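Local structure of imelysin-like protein (Psychrobacter arcticus, 3PF0) at residues Val58-Asp61 against Met62-Ala66. The protein is of unknown function, but belongs to the imelysin-like M75 peptidase family and is a putative metalloendopeptidase. Residues are numbered along the deposited sequence; the frame is centred on the assembly and turned at random.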
# COMPACT_ATOMS: atom_id res chain seq x y z
N VAL A 58 12.93 4.95 -11.08
CA VAL A 58 12.06 4.64 -9.95
C VAL A 58 10.78 5.49 -10.03
O VAL A 58 9.68 4.97 -9.84
CB VAL A 58 12.84 4.82 -8.61
CG1 VAL A 58 11.90 5.07 -7.42
CG2 VAL A 58 13.75 3.62 -8.34
N ALA A 59 10.93 6.78 -10.36
CA ALA A 59 9.81 7.70 -10.50
C ALA A 59 8.91 7.31 -11.68
O ALA A 59 7.71 7.11 -11.50
CB ALA A 59 10.32 9.13 -10.67
N ASN A 60 9.51 7.11 -12.86
CA ASN A 60 8.80 6.81 -14.10
C ASN A 60 8.25 5.39 -14.20
O ASN A 60 7.18 5.22 -14.78
CB ASN A 60 9.70 7.09 -15.31
CG ASN A 60 9.96 8.56 -15.54
OD1 ASN A 60 9.14 9.43 -15.21
ND2 ASN A 60 11.10 8.88 -16.15
N ASP A 61 8.99 4.37 -13.72
CA ASP A 61 8.58 2.98 -13.90
C ASP A 61 7.93 2.35 -12.66
O ASP A 61 7.35 1.26 -12.78
CB ASP A 61 9.76 2.12 -14.36
CG ASP A 61 10.38 2.58 -15.68
OD1 ASP A 61 9.65 3.20 -16.50
OD2 ASP A 61 11.58 2.32 -15.90
N MSE A 62 7.97 3.01 -11.48
CA MSE A 62 7.37 2.38 -10.30
C MSE A 62 6.42 3.29 -9.52
O MSE A 62 5.28 2.89 -9.29
CB MSE A 62 8.46 1.84 -9.37
CG MSE A 62 9.09 0.56 -9.89
SE MSE A 62 10.37 -0.21 -8.68
CE MSE A 62 11.40 -1.30 -9.95
N VAL A 63 6.88 4.49 -9.12
CA VAL A 63 6.10 5.40 -8.28
C VAL A 63 4.85 5.92 -9.05
O VAL A 63 3.72 5.66 -8.60
CB VAL A 63 6.97 6.56 -7.72
CG1 VAL A 63 6.12 7.55 -6.93
CG2 VAL A 63 8.11 6.02 -6.87
N ILE A 64 5.07 6.64 -10.17
CA ILE A 64 4.01 7.22 -11.00
C ILE A 64 3.06 6.09 -11.51
O ILE A 64 1.86 6.26 -11.29
CB ILE A 64 4.56 8.14 -12.14
CG1 ILE A 64 5.24 9.39 -11.53
CG2 ILE A 64 3.46 8.54 -13.14
CD1 ILE A 64 6.26 10.14 -12.42
N PRO A 65 3.53 4.93 -12.05
CA PRO A 65 2.58 3.87 -12.46
C PRO A 65 1.73 3.31 -11.32
O PRO A 65 0.56 3.03 -11.56
CB PRO A 65 3.49 2.79 -13.05
CG PRO A 65 4.69 3.53 -13.51
CD PRO A 65 4.91 4.55 -12.43
N ALA A 66 2.30 3.18 -10.10
CA ALA A 66 1.56 2.67 -8.94
C ALA A 66 0.42 3.61 -8.58
O ALA A 66 -0.70 3.15 -8.35
CB ALA A 66 2.47 2.48 -7.75
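The pyrrolidine ring of Pro-65 turns its CG-CD side to the preceding turn of the helix, where CG and CD both meet Asn-60 O, the CG to O distance being 3.3 Å. CG also packs on the peptide leaving Asp-61, 3.6 Å from Asp-61 C. The carboxamide of Asn-60 lies alongside Ile-64, both side chains pointing the same way, with OD1 4.1 Å from Ile-64 CD1; a polar residue suits this solvent-facing position.

Proline has no N-H, so its nitrogen gives no bond to the turn before, and the turn just ahead of it is widened. Val-63 N donates to Val-58 O at 2.9 Å. Ile-64 N donates to Ala-59 O at 3.0 Å, and both bonds are nearly straight. These i to i+5 bonds mark a pi-type turn inside the long helix 48-84, which kinks at the proline. With an alanine here, the ring atoms against Asn-60 O are gone and an N-H returns, so the wide turn would probably lose the feature that holds it open. Val-58 O also takes a weak, bent bond from Met-62 N (134°), and thus serves two donors.

Small and branched apolar side chains suit the buried side, formed here by the two valines and Ala-59. Val-58 CG1 meets Val-63 CG2 at 3.9 Å, both valines also packing on Trp-230 of helix 225-250, while Ala-59 abuts Ala-211 of helix 183-214. Ile-64 lies at the border of that side, partly exposed, and holds CG1 beside its own backbone N (chi1 -66°), which lays the branch against the Ala-59 carbonyl, CD1 standing 3.5 Å from Ala-59 O; Trp-207 and Gln-208 adjoin it. On the exposed side, Asp-61 OD2 is hydrogen-bonded to His-57 ND1, one turn earlier on the same helix.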